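Local coordinates for phosphodiesterase (Candida albicans, PDB 6CPU), which belongs to the HD-type phosphodiesterase superfamily and is a largely helical protein that holds a zinc ion and a magnesium ion, at residues 128-133 with 503-508; 401-404 with 408-411; 279-284 with 466-471; 167-172 with 379-384; 84-89 with 180-185. All blocks are in the same frame, centred on the assembly; numbering follows the deposited sequence.

Contact 1 (128-133 with 503-508); sequences ISRVGN and TKDLTY
Arg130 and Asp505 carry the polar half of this contact, meeting end-on through the guanidinium tip. Both terminal nitrogens converge on a single carboxylate oxygen, with NH1 and NH2 of Arg130 each 3.2 Å from OD2 of Asp505. The NH2 bond comes in on the syn lone pair, whereas NH1 approaches from above the carboxylate plane. That difference follows from the two flat groups standing almost upright to each other, their planes 80° apart. The salt bridge is therefore a bifurcated grip on one oxygen, with only a weak third bond of 3.3 Å from NH2 of Arg130 to OD1 of Asp505. OD1 has other donors: the backbone N of Leu506 at 2.7 Å and the backbone N of Arg127. The guanidinium is held further by Asp41, which pairs with NE, and by the carbonyl of Leu124, which receives NH1, so its rotation is fixed from several sides.

In the helical fold of this phosphodiesterase, helix 127-135 is thereby tied to the loop that runs from helix 470-495 to helix 515-521. Beside the charges lies a small apolar touch, CD1 of Ile128 against CD2 of Leu506 at 4.0 Å. Ile128 reaches it with CG1 beside its own backbone N (chi1 -54°), which carries the terminal methyl toward the loop although the CB itself does not point there. The same isoleucine also packs on Leu490 of helix 470-495, while Leu506 touches Glu486 of that helix and Asn126.

Contact 2 (401-404 with 408-411); sequences CTIE and ELTI
Two backbone hydrogen bonds join Cys401 to Ile411 and Ile403 to Leu409, and between them they make Thr402 and Thr410 a non-hydrogen-bonded antiparallel pair, a single beta bridge that closes a short loop between helix 396-400 and helix 411-421. The N of Ile411 lies 2.9 Å from O of Cys401, its hydrogen pointing well at the acceptor (161°) although the donor is tilted from the carbonyl plane. The other bond, from N of Ile403 to O of Leu409 at 3.0 Å, runs nearly straight along the acceptor carbonyl, at a C=O...N angle of 174°. Each carbonyl oxygen also faces a CA-H: O of Cys401 is 3.3 Å from CA of Thr410, and O of Leu409 is the same distance from CA of Thr402.

A further bond braces the first segment from within, from OG1 of Thr402 to O of Glu404. Thr410 is the N-cap residue of helix 411-421; its OG1 accepts from the backbone N of Ser413.

Apolar packing gathers round Ile403 and Ile411. With CG1 between the backbone N and the carbonyl carbon (chi1 61°) and the chain extended beyond it, CD1 of Ile403 comes within 4.0 Å of CD2 of Leu409. Outside the loop, Ile403 continues onto Asp447 and Val450 of helix 446-462, and its carbonyl is taken by Asn335 and Gln338. Ile337 of helix 336-348 touches both Cys401 and Ile411. The other branch of Ile403 turns to Ile411, its CG2 lying 3.9 Å from CD1 of Ile411.

Contact 3 (279-284 with 466-471); sequences AVDVLQ and VTRPLR
The guanidinium of Arg468 presents its edge to Gln284, whose OE1 lies close to the guanidinium plane, while OD1 of Asp281 approaches that plane obliquely; Trp218 adds a cation-pi interaction. In this HD-type phosphodiesterase the contact links helix 276-292, which supplies the zinc ligand His278 three residues before Asp281, to the loop that follows helix 446-462 and its zinc ligand Asp462. The side chain of Asp281 stands about 9 Å from the zinc ion, so the contact lies near the metal site without touching it.

Arg468 grips Gln284 end-on, with NH1 at 2.8 Å and NH2 at 2.9 Å from the same OE1. NH1 lies in the carbonyl plane of the amide and NH2 is slightly tilted from it, the amide and guanidinium planes being 38° apart. The rest of the amide is fixed as well: NE2 of Gln284 donates to the carbonyls of Val215 and His217. NH1 of Arg468 has a second acceptor in the carbonyl of Trp218, and its NH2 makes a salt bridge to OD1 of Asp281 at 2.9 Å.

Asp281 comes from the opposite direction to Arg468. With CG swung anti to the backbone N (chi1 -174°), its carboxylate leans away from the helix toward the loop. The remaining carboxylate oxygen is served by a water, which donates to OD2 of Asp281 at 2.6 Å and accepts from NE of Arg468 at 2.9 Å.

Contact 4 (167-172 with 379-384); sequences YILNCN and ESYHAS
Leu169 makes the apolar part of the contact, its CD1 set between Tyr381 and Ser384. CD1 of Leu169 is 3.8 Å from CD2 of Tyr381, approaching the ring obliquely, and is also 3.6 Å from CB of Ser384. The second methyl stays near the same ring carbon, CD2 of Leu169 being 4.1 Å from CD2 of Tyr381. Because both Leu169 and Tyr381 have CG anti to the backbone N (chi1 -162° and 176°), each side chain swings out from its helix toward the other. Ile168 adds a looser touch to the phenol end, with CD1 at 4.2 Å from OH of Tyr381.

No direct hydrogen bond crosses the interface; a water does so instead, donating to O of Leu169 at 3.0 Å and lying 2.9 Å from OG of Ser384. Within helix 165-173, ND2 of Asn172 folds back to O of Ile168 at 2.9 Å, reaching it from the face opposite to the backbone N of Asn172.

The two helices pack at 42° with their segment axes 10.6 Å apart. ND1 of His382 bonds to the carbonyl of Val351, next to the zinc ligand Asp350. Ser380, His382 and Ala383 of helix 377-394 pack against helix 411-421, so helix 377-394 lies in contact with both helix 165-173 and helix 411-421.

Contact 5 (84-89 with 180-185); sequences FSDKSL and TNQLIY
Asp86 is the first residue of helix 84-94 to touch helix 177-193, reaching Gln182 with its carboxylate. Its OD1 stands 2.8 Å from the modelled OE1 of Gln182; the amide is probably turned over in the model, and with it turned back a hydrogen bond is possible. The two flat groups lie fairly close to coplanar, 23° apart, although the side chains themselves run at about a right angle.

One turn further on, Leu89 forms the apolar part. Its CG is 3.6 Å from CD2 of Leu183, and its CD2 is equally close to CG of Gln182, so the leucine fork straddles neighbouring residues of the second helix. CG anti to the backbone N (chi1 176°) carries both methyls out toward that helix. The segments cross at 83°, with axes 10.8 Å apart. Beyond Leu183 lies Ile393 of helix 377-394, which continues the apolar surface.

Leu89 and the buried Leu183 cover the apolar part of the contact, whereas the polar pair sits on partly exposed residues, and whether Asp86 and Gln182 bond depends on which way the Gln182 amide is turned.

Overall arrangement
Followed from the N terminus, the chain first closes a loop at contact 5, where helix 84-94 meets helix 177-193. Contact 1 opens within that loop, at helix 127-135, and closes last, at 503-508 in the loop between helix 470-495 and helix 515-521, so the two cross. Contact 4 opens at helix 165-173, also before contact 5 closes, and crosses it; its span to helix 377-394 lies within that of contact 1. Contact 3, from helix 276-292 to the loop just before helix 470-495, crosses contact 4, lies within contact 1, and encloses contact 2, a short loop before helix 411-421. Contacts 1 and 2 lie on opposite sides of the chain's centre, their centres 42 Å apart.

Contact 1 (128-133 with 503-508)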
# COMPACT_ATOMS: atom_id res chain seq x y z
N ILE A 128 -6.93 17.21 -6.60
CA ILE A 128 -6.83 18.01 -5.40
C ILE A 128 -8.17 18.01 -4.68
O ILE A 128 -8.20 17.94 -3.45
CB ILE A 128 -6.34 19.45 -5.70
CG1 ILE A 128 -5.02 19.41 -6.48
CG2 ILE A 128 -6.19 20.25 -4.42
CD1 ILE A 128 -3.84 18.79 -5.77
N SER A 129 -9.26 18.07 -5.43
CA SER A 129 -10.61 17.90 -4.86
C SER A 129 -10.74 16.55 -4.14
O SER A 129 -11.29 16.46 -3.04
CB SER A 129 -11.65 17.99 -5.97
OG SER A 129 -12.98 17.97 -5.48
N ARG A 130 -10.25 15.50 -4.79
CA ARG A 130 -10.35 14.13 -4.24
C ARG A 130 -9.64 13.99 -2.90
O ARG A 130 -10.18 13.40 -1.95
CB ARG A 130 -9.81 13.11 -5.22
CG ARG A 130 -10.70 12.85 -6.42
CD ARG A 130 -10.29 11.59 -7.18
NE ARG A 130 -8.94 11.63 -7.75
CZ ARG A 130 -8.61 12.21 -8.91
NH1 ARG A 130 -9.49 12.88 -9.63
NH2 ARG A 130 -7.34 12.13 -9.31
N VAL A 131 -8.43 14.52 -2.81
CA VAL A 131 -7.65 14.45 -1.58
C VAL A 131 -8.35 15.25 -0.47
O VAL A 131 -8.40 14.81 0.67
CB VAL A 131 -6.19 14.92 -1.79
CG1 VAL A 131 -5.43 14.94 -0.47
CG2 VAL A 131 -5.47 14.04 -2.81
N GLY A 132 -8.89 16.41 -0.81
CA GLY A 132 -9.66 17.19 0.16
C GLY A 132 -10.88 16.43 0.68
O GLY A 132 -11.20 16.53 1.87
N ASN A 133 -11.55 15.71 -0.20
CA ASN A 133 -12.72 14.90 0.19
C ASN A 133 -12.29 13.85 1.22
O ASN A 133 -12.91 13.73 2.29
CB ASN A 133 -13.34 14.14 -0.98
CG ASN A 133 -13.96 15.02 -2.06
OD1 ASN A 133 -14.48 16.12 -1.81
ND2 ASN A 133 -13.96 14.50 -3.28
N THR A 503 -12.84 21.00 -13.08
CA THR A 503 -13.38 20.19 -14.16
C THR A 503 -12.29 19.41 -14.92
O THR A 503 -12.62 18.64 -15.81
CB THR A 503 -14.15 21.04 -15.20
OG1 THR A 503 -13.23 21.83 -15.97
CG2 THR A 503 -15.16 21.95 -14.54
N LYS A 504 -11.02 19.63 -14.59
CA LYS A 504 -9.92 18.89 -15.21
C LYS A 504 -9.06 18.21 -14.15
O LYS A 504 -9.00 18.67 -13.02
CB LYS A 504 -9.07 19.84 -16.06
CG LYS A 504 -9.89 20.55 -17.13
CD LYS A 504 -9.08 21.56 -17.92
CE LYS A 504 -9.97 22.40 -18.81
NZ LYS A 504 -10.70 21.57 -19.81
N ASP A 505 -8.40 17.11 -14.52
CA ASP A 505 -7.60 16.35 -13.55
C ASP A 505 -6.12 16.59 -13.77
O ASP A 505 -5.72 17.05 -14.83
CB ASP A 505 -7.91 14.85 -13.67
CG ASP A 505 -7.55 14.06 -12.41
OD1 ASP A 505 -7.00 14.65 -11.47
OD2 ASP A 505 -7.82 12.85 -12.36
N LEU A 506 -5.34 16.28 -12.75
CA LEU A 506 -3.89 16.29 -12.82
C LEU A 506 -3.39 15.01 -13.50
O LEU A 506 -3.80 13.90 -13.14
CB LEU A 506 -3.27 16.38 -11.41
CG LEU A 506 -3.22 17.76 -10.75
CD1 LEU A 506 -4.59 18.39 -10.61
CD2 LEU A 506 -2.53 17.66 -9.40
N THR A 507 -2.51 15.18 -14.48
CA THR A 507 -1.90 14.07 -15.21
C THR A 507 -0.40 14.26 -15.23
O THR A 507 0.10 15.39 -15.12
CB THR A 507 -2.42 14.06 -16.66
OG1 THR A 507 -3.83 14.30 -16.65
CG2 THR A 507 -2.13 12.72 -17.33
N TYR A 508 0.33 13.16 -15.34
CA TYR A 508 1.79 13.18 -15.29
C TYR A 508 2.38 12.40 -16.44
O TYR A 508 1.86 11.36 -16.84
CB TYR A 508 2.29 12.58 -13.97
CG TYR A 508 1.94 13.41 -12.76
CD1 TYR A 508 2.66 14.57 -12.46
CD2 TYR A 508 0.87 13.07 -11.94
CE1 TYR A 508 2.33 15.34 -11.35
CE2 TYR A 508 0.54 13.83 -10.84
CZ TYR A 508 1.28 14.97 -10.55
OH TYR A 508 0.95 15.74 -9.45

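Contact 2 (401-404 with 408-411)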
# COMPACT_ATOMS: atom_id res chain seq x y z
N CYS A 401 -2.18 -15.70 16.06
CA CYS A 401 -0.89 -16.34 16.30
C CYS A 401 -0.08 -15.49 17.26
O CYS A 401 -0.22 -14.27 17.29
CB CYS A 401 -0.07 -16.46 15.01
SG CYS A 401 -0.65 -17.72 13.86
N THR A 402 0.77 -16.14 18.04
CA THR A 402 1.68 -15.45 18.95
C THR A 402 3.09 -15.54 18.38
O THR A 402 3.36 -16.40 17.54
CB THR A 402 1.59 -16.06 20.37
OG1 THR A 402 1.80 -17.48 20.30
CG2 THR A 402 0.22 -15.80 20.97
N ILE A 403 3.97 -14.64 18.80
CA ILE A 403 5.31 -14.56 18.21
C ILE A 403 6.22 -15.76 18.54
O ILE A 403 7.20 -16.00 17.83
CB ILE A 403 6.06 -13.26 18.59
CG1 ILE A 403 6.26 -13.14 20.10
CG2 ILE A 403 5.33 -12.04 18.04
CD1 ILE A 403 7.38 -12.19 20.45
N GLU A 404 5.90 -16.47 19.62
CA GLU A 404 6.53 -17.75 19.96
C GLU A 404 5.54 -18.57 20.77
O GLU A 404 4.58 -18.01 21.31
CB GLU A 404 7.80 -17.54 20.77
CG GLU A 404 8.91 -16.87 19.99
CD GLU A 404 10.28 -17.07 20.59
OE1 GLU A 404 10.40 -17.12 21.84
OE2 GLU A 404 11.25 -17.17 19.80
N GLU A 408 2.80 -14.40 24.89
CA GLU A 408 1.40 -14.02 24.69
C GLU A 408 1.27 -12.80 23.77
O GLU A 408 0.16 -12.41 23.45
CB GLU A 408 0.70 -13.80 26.03
CG GLU A 408 0.46 -15.10 26.78
CD GLU A 408 -0.28 -14.92 28.10
OE1 GLU A 408 -0.48 -13.76 28.52
OE2 GLU A 408 -0.65 -15.94 28.71
N LEU A 409 2.39 -12.22 23.34
CA LEU A 409 2.36 -11.15 22.34
C LEU A 409 1.91 -11.70 20.98
O LEU A 409 2.55 -12.59 20.42
CB LEU A 409 3.74 -10.48 22.19
CG LEU A 409 3.79 -9.26 21.25
CD1 LEU A 409 2.98 -8.11 21.83
CD2 LEU A 409 5.22 -8.82 20.98
N THR A 410 0.81 -11.15 20.47
CA THR A 410 0.23 -11.62 19.22
C THR A 410 0.86 -10.94 18.02
O THR A 410 1.47 -9.88 18.12
CB THR A 410 -1.29 -11.35 19.17
OG1 THR A 410 -1.52 -9.93 19.23
CG2 THR A 410 -2.02 -12.04 20.33
N ILE A 411 0.68 -11.57 16.86
CA ILE A 411 1.15 -10.99 15.61
C ILE A 411 0.33 -9.74 15.29
O ILE A 411 0.86 -8.79 14.74
CB ILE A 411 1.10 -12.04 14.48
CG1 ILE A 411 2.17 -13.13 14.73
CG2 ILE A 411 1.27 -11.42 13.10
CD1 ILE A 411 3.61 -12.64 14.61

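Contact 3 (279-284 with 466-471)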
# COMPACT_ATOMS: atom_id res chain seq x y z
N ALA A 279 4.25 0.54 -1.09
CA ALA A 279 4.07 -0.55 -0.15
C ALA A 279 4.90 -1.78 -0.54
O ALA A 279 5.57 -2.40 0.32
CB ALA A 279 2.60 -0.93 -0.04
N VAL A 280 4.85 -2.12 -1.82
CA VAL A 280 5.55 -3.29 -2.32
C VAL A 280 7.07 -3.06 -2.29
O VAL A 280 7.83 -3.95 -1.94
CB VAL A 280 5.05 -3.69 -3.73
CG1 VAL A 280 5.85 -4.87 -4.25
CG2 VAL A 280 3.56 -4.04 -3.68
N ASP A 281 7.49 -1.84 -2.60
CA ASP A 281 8.89 -1.45 -2.45
C ASP A 281 9.39 -1.62 -1.01
O ASP A 281 10.45 -2.21 -0.78
CB ASP A 281 9.06 -0.00 -2.87
CG ASP A 281 10.50 0.42 -2.88
OD1 ASP A 281 11.29 -0.18 -3.65
OD2 ASP A 281 10.83 1.35 -2.13
N VAL A 282 8.63 -1.13 -0.03
CA VAL A 282 8.99 -1.27 1.38
C VAL A 282 9.00 -2.73 1.82
O VAL A 282 9.89 -3.18 2.57
CB VAL A 282 8.05 -0.42 2.30
CG1 VAL A 282 8.28 -0.72 3.77
CG2 VAL A 282 8.25 1.06 2.03
N LEU A 283 8.03 -3.50 1.34
CA LEU A 283 8.00 -4.93 1.60
C LEU A 283 9.28 -5.60 1.06
O LEU A 283 9.92 -6.42 1.73
CB LEU A 283 6.76 -5.55 0.95
CG LEU A 283 6.70 -7.07 0.79
CD1 LEU A 283 6.69 -7.74 2.15
CD2 LEU A 283 5.49 -7.50 -0.01
N GLN A 284 9.63 -5.23 -0.16
CA GLN A 284 10.80 -5.80 -0.85
C GLN A 284 12.11 -5.44 -0.15
O GLN A 284 13.02 -6.27 -0.08
CB GLN A 284 10.82 -5.35 -2.30
CG GLN A 284 11.77 -6.15 -3.20
CD GLN A 284 13.13 -5.48 -3.40
OE1 GLN A 284 13.43 -4.41 -2.84
NE2 GLN A 284 13.94 -6.09 -4.27
N VAL A 466 16.78 6.39 -0.40
CA VAL A 466 18.16 6.89 -0.46
C VAL A 466 19.23 5.79 -0.41
O VAL A 466 20.40 6.07 -0.72
CB VAL A 466 18.47 7.96 0.63
CG1 VAL A 466 17.60 9.18 0.42
CG2 VAL A 466 18.33 7.39 2.03
N THR A 467 18.85 4.57 -0.00
CA THR A 467 19.73 3.40 0.04
C THR A 467 19.68 2.51 -1.22
O THR A 467 20.44 1.55 -1.33
CB THR A 467 19.46 2.51 1.27
OG1 THR A 467 18.23 1.79 1.10
CG2 THR A 467 19.41 3.32 2.55
N ARG A 468 18.77 2.80 -2.15
CA ARG A 468 18.76 2.11 -3.44
C ARG A 468 19.84 2.71 -4.32
O ARG A 468 20.19 3.88 -4.14
CB ARG A 468 17.42 2.29 -4.17
CG ARG A 468 16.19 1.84 -3.39
CD ARG A 468 16.13 0.34 -3.19
NE ARG A 468 14.81 -0.07 -2.70
CZ ARG A 468 14.46 -1.33 -2.46
NH1 ARG A 468 15.32 -2.33 -2.66
NH2 ARG A 468 13.23 -1.62 -2.02
N PRO A 469 20.32 1.95 -5.31
CA PRO A 469 21.24 2.53 -6.30
C PRO A 469 20.72 3.81 -6.95
O PRO A 469 19.50 4.00 -7.11
CB PRO A 469 21.41 1.40 -7.32
CG PRO A 469 21.29 0.17 -6.49
CD PRO A 469 20.19 0.49 -5.49
N LEU A 470 21.66 4.67 -7.32
CA LEU A 470 21.39 6.05 -7.69
C LEU A 470 20.23 6.29 -8.65
O LEU A 470 19.41 7.18 -8.41
CB LEU A 470 22.67 6.67 -8.27
CG LEU A 470 22.67 8.17 -8.58
CD1 LEU A 470 22.27 9.01 -7.38
CD2 LEU A 470 24.06 8.58 -9.07
N ARG A 471 20.16 5.53 -9.75
CA ARG A 471 19.14 5.77 -10.76
C ARG A 471 17.72 5.55 -10.21
O ARG A 471 16.81 6.35 -10.45
CB ARG A 471 19.36 4.86 -11.97
CG ARG A 471 18.57 5.26 -13.21
CD ARG A 471 18.87 4.28 -14.34
NE ARG A 471 18.54 2.93 -13.92
CZ ARG A 471 17.30 2.43 -13.87
NH1 ARG A 471 16.25 3.16 -14.25
NH2 ARG A 471 17.12 1.19 -13.45
O HOH W 1 13.24 2.04 -1.59

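Contact 4 (167-172 with 379-384)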
# COMPACT_ATOMS: atom_id res chain seq x y z
N TYR A 167 -15.09 7.82 7.75
CA TYR A 167 -16.18 6.89 7.44
C TYR A 167 -15.66 5.44 7.41
O TYR A 167 -16.27 4.52 8.00
CB TYR A 167 -16.82 7.26 6.11
CG TYR A 167 -17.67 6.17 5.53
CD1 TYR A 167 -18.96 5.95 6.01
CD2 TYR A 167 -17.19 5.34 4.53
CE1 TYR A 167 -19.74 4.94 5.48
CE2 TYR A 167 -17.96 4.33 4.00
CZ TYR A 167 -19.23 4.13 4.49
OH TYR A 167 -20.00 3.12 3.96
N ILE A 168 -14.54 5.24 6.72
CA ILE A 168 -13.97 3.92 6.59
C ILE A 168 -13.46 3.44 7.95
O ILE A 168 -13.68 2.29 8.32
CB ILE A 168 -12.84 3.88 5.53
CG1 ILE A 168 -13.41 4.23 4.14
CG2 ILE A 168 -12.21 2.50 5.51
CD1 ILE A 168 -12.34 4.59 3.11
N LEU A 169 -12.80 4.32 8.68
CA LEU A 169 -12.28 4.00 10.00
C LEU A 169 -13.41 3.56 10.95
O LEU A 169 -13.33 2.50 11.59
CB LEU A 169 -11.56 5.22 10.55
CG LEU A 169 -10.58 5.08 11.69
CD1 LEU A 169 -9.44 4.15 11.34
CD2 LEU A 169 -10.07 6.47 12.04
N ASN A 170 -14.47 4.35 10.99
CA ASN A 170 -15.64 4.07 11.84
C ASN A 170 -16.34 2.79 11.44
O ASN A 170 -16.70 1.99 12.30
CB ASN A 170 -16.63 5.23 11.81
CG ASN A 170 -17.88 4.95 12.64
OD1 ASN A 170 -18.93 4.55 12.11
ND2 ASN A 170 -17.77 5.14 13.94
N CYS A 171 -16.52 2.58 10.14
CA CYS A 171 -17.21 1.40 9.65
C CYS A 171 -16.47 0.13 10.07
O CYS A 171 -17.10 -0.86 10.45
CB CYS A 171 -17.37 1.43 8.13
SG CYS A 171 -18.19 -0.05 7.51
N ASN A 172 -15.14 0.15 10.01
CA ASN A 172 -14.37 -1.04 10.35
C ASN A 172 -14.15 -1.26 11.84
O ASN A 172 -13.87 -2.39 12.25
CB ASN A 172 -13.06 -1.07 9.59
CG ASN A 172 -13.27 -1.40 8.15
OD1 ASN A 172 -13.44 -2.56 7.79
ND2 ASN A 172 -13.34 -0.38 7.32
N GLU A 379 -0.43 7.09 10.73
CA GLU A 379 0.02 5.74 11.08
C GLU A 379 -1.03 5.02 11.94
O GLU A 379 -1.19 3.79 11.84
CB GLU A 379 1.38 5.78 11.79
CG GLU A 379 2.53 6.29 10.93
CD GLU A 379 2.60 7.80 10.79
OE1 GLU A 379 1.90 8.54 11.53
OE2 GLU A 379 3.36 8.29 9.92
N SER A 380 -1.69 5.76 12.82
CA SER A 380 -2.78 5.18 13.60
C SER A 380 -3.91 4.69 12.68
O SER A 380 -4.45 3.61 12.87
CB SER A 380 -3.32 6.19 14.60
OG SER A 380 -2.29 6.62 15.49
N TYR A 381 -4.23 5.51 11.70
CA TYR A 381 -5.21 5.22 10.66
C TYR A 381 -4.81 3.97 9.85
O TYR A 381 -5.59 3.02 9.71
CB TYR A 381 -5.37 6.46 9.76
CG TYR A 381 -6.29 6.26 8.58
CD1 TYR A 381 -5.80 6.04 7.28
CD2 TYR A 381 -7.66 6.32 8.76
CE1 TYR A 381 -6.68 5.88 6.21
CE2 TYR A 381 -8.53 6.15 7.72
CZ TYR A 381 -8.06 5.93 6.46
OH TYR A 381 -9.04 5.76 5.49
N HIS A 382 -3.56 3.92 9.38
CA HIS A 382 -3.11 2.75 8.63
C HIS A 382 -3.23 1.47 9.46
O HIS A 382 -3.68 0.45 8.96
CB HIS A 382 -1.65 2.85 8.14
CG HIS A 382 -1.32 4.11 7.42
ND1 HIS A 382 -2.13 4.64 6.44
CD2 HIS A 382 -0.26 4.94 7.53
CE1 HIS A 382 -1.59 5.76 5.99
NE2 HIS A 382 -0.46 5.96 6.64
N ALA A 383 -2.82 1.53 10.72
CA ALA A 383 -2.82 0.33 11.57
C ALA A 383 -4.26 -0.15 11.82
O ALA A 383 -4.56 -1.35 11.82
CB ALA A 383 -2.14 0.64 12.89
N SER A 384 -5.15 0.80 12.05
CA SER A 384 -6.52 0.45 12.36
C SER A 384 -7.19 -0.17 11.14
O SER A 384 -7.84 -1.22 11.23
CB SER A 384 -7.27 1.68 12.87
OG SER A 384 -8.55 1.28 13.34
O HOH W 2 -11.02 0.62 11.91

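Contact 5 (84-89 with 180-185)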
# COMPACT_ATOMS: atom_id res chain seq x y z
N PHE A 84 -29.86 -9.95 -2.61
CA PHE A 84 -29.43 -8.57 -2.83
C PHE A 84 -28.68 -8.00 -1.62
O PHE A 84 -27.68 -7.30 -1.79
CB PHE A 84 -30.60 -7.67 -3.19
CG PHE A 84 -30.24 -6.21 -3.22
CD1 PHE A 84 -29.51 -5.69 -4.28
CD2 PHE A 84 -30.60 -5.37 -2.18
CE1 PHE A 84 -29.16 -4.35 -4.30
CE2 PHE A 84 -30.25 -4.03 -2.19
CZ PHE A 84 -29.53 -3.52 -3.26
N SER A 85 -29.15 -8.31 -0.41
CA SER A 85 -28.48 -7.85 0.81
C SER A 85 -27.00 -8.26 0.87
O SER A 85 -26.15 -7.45 1.27
CB SER A 85 -29.22 -8.35 2.06
OG SER A 85 -29.06 -9.75 2.23
N ASP A 86 -26.69 -9.49 0.45
CA ASP A 86 -25.29 -9.96 0.39
C ASP A 86 -24.48 -9.38 -0.77
O ASP A 86 -23.28 -9.11 -0.61
CB ASP A 86 -25.24 -11.49 0.30
CG ASP A 86 -25.51 -12.17 1.63
OD1 ASP A 86 -25.14 -11.60 2.68
OD2 ASP A 86 -26.08 -13.28 1.61
N LYS A 87 -25.10 -9.23 -1.94
CA LYS A 87 -24.44 -8.60 -3.09
C LYS A 87 -24.07 -7.16 -2.73
O LYS A 87 -22.95 -6.68 -3.01
CB LYS A 87 -25.35 -8.59 -4.32
CG LYS A 87 -25.58 -9.96 -4.95
CD LYS A 87 -25.91 -9.82 -6.43
CE LYS A 87 -26.05 -11.18 -7.10
NZ LYS A 87 -27.34 -11.83 -6.76
N SER A 88 -25.01 -6.48 -2.10
CA SER A 88 -24.85 -5.11 -1.67
C SER A 88 -23.75 -4.99 -0.60
O SER A 88 -22.93 -4.06 -0.66
CB SER A 88 -26.19 -4.60 -1.15
OG SER A 88 -26.11 -3.26 -0.71
N LEU A 89 -23.74 -5.91 0.35
CA LEU A 89 -22.71 -5.96 1.39
C LEU A 89 -21.32 -6.14 0.77
O LEU A 89 -20.37 -5.44 1.16
CB LEU A 89 -23.00 -7.10 2.37
CG LEU A 89 -21.98 -7.38 3.48
CD1 LEU A 89 -21.74 -6.14 4.31
CD2 LEU A 89 -22.44 -8.53 4.37
N THR A 180 -19.08 -9.35 10.46
CA THR A 180 -17.71 -9.81 10.23
C THR A 180 -17.68 -11.22 9.61
O THR A 180 -16.94 -11.47 8.66
CB THR A 180 -16.89 -9.75 11.53
OG1 THR A 180 -16.73 -8.37 11.90
CG2 THR A 180 -15.52 -10.40 11.38
N ASN A 181 -18.48 -12.14 10.15
CA ASN A 181 -18.47 -13.49 9.62
C ASN A 181 -19.10 -13.61 8.25
O ASN A 181 -18.70 -14.47 7.46
CB ASN A 181 -19.12 -14.46 10.60
CG ASN A 181 -18.31 -14.63 11.86
OD1 ASN A 181 -17.08 -14.66 11.83
ND2 ASN A 181 -19.00 -14.76 12.98
N GLN A 182 -20.07 -12.74 7.96
CA GLN A 182 -20.69 -12.67 6.65
C GLN A 182 -19.68 -12.15 5.60
O GLN A 182 -19.62 -12.68 4.49
CB GLN A 182 -21.94 -11.79 6.70
CG GLN A 182 -22.88 -11.93 5.51
CD GLN A 182 -23.54 -13.30 5.40
OE1 GLN A 182 -24.20 -13.60 4.41
NE2 GLN A 182 -23.35 -14.14 6.41
N LEU A 183 -18.90 -11.13 5.95
CA LEU A 183 -17.83 -10.66 5.04
C LEU A 183 -16.78 -11.73 4.78
O LEU A 183 -16.28 -11.84 3.67
CB LEU A 183 -17.15 -9.40 5.59
CG LEU A 183 -18.05 -8.17 5.57
CD1 LEU A 183 -17.37 -7.03 6.29
CD2 LEU A 183 -18.43 -7.74 4.16
N ILE A 184 -16.42 -12.51 5.82
CA ILE A 184 -15.48 -13.62 5.69
C ILE A 184 -16.05 -14.66 4.72
O ILE A 184 -15.33 -15.21 3.88
CB ILE A 184 -15.14 -14.26 7.06
CG1 ILE A 184 -14.30 -13.30 7.91
CG2 ILE A 184 -14.37 -15.57 6.89
CD1 ILE A 184 -14.10 -13.72 9.35
N TYR A 185 -17.34 -14.91 4.85
CA TYR A 185 -18.05 -15.85 3.99
C TYR A 185 -18.01 -15.41 2.52
O TYR A 185 -17.74 -16.20 1.63
CB TYR A 185 -19.50 -15.99 4.47
CG TYR A 185 -20.40 -16.68 3.47
CD1 TYR A 185 -21.34 -15.97 2.75
CD2 TYR A 185 -20.30 -18.05 3.26
CE1 TYR A 185 -22.17 -16.60 1.83
CE2 TYR A 185 -21.12 -18.69 2.35
CZ TYR A 185 -22.05 -17.97 1.64
OH TYR A 185 -22.85 -18.62 0.74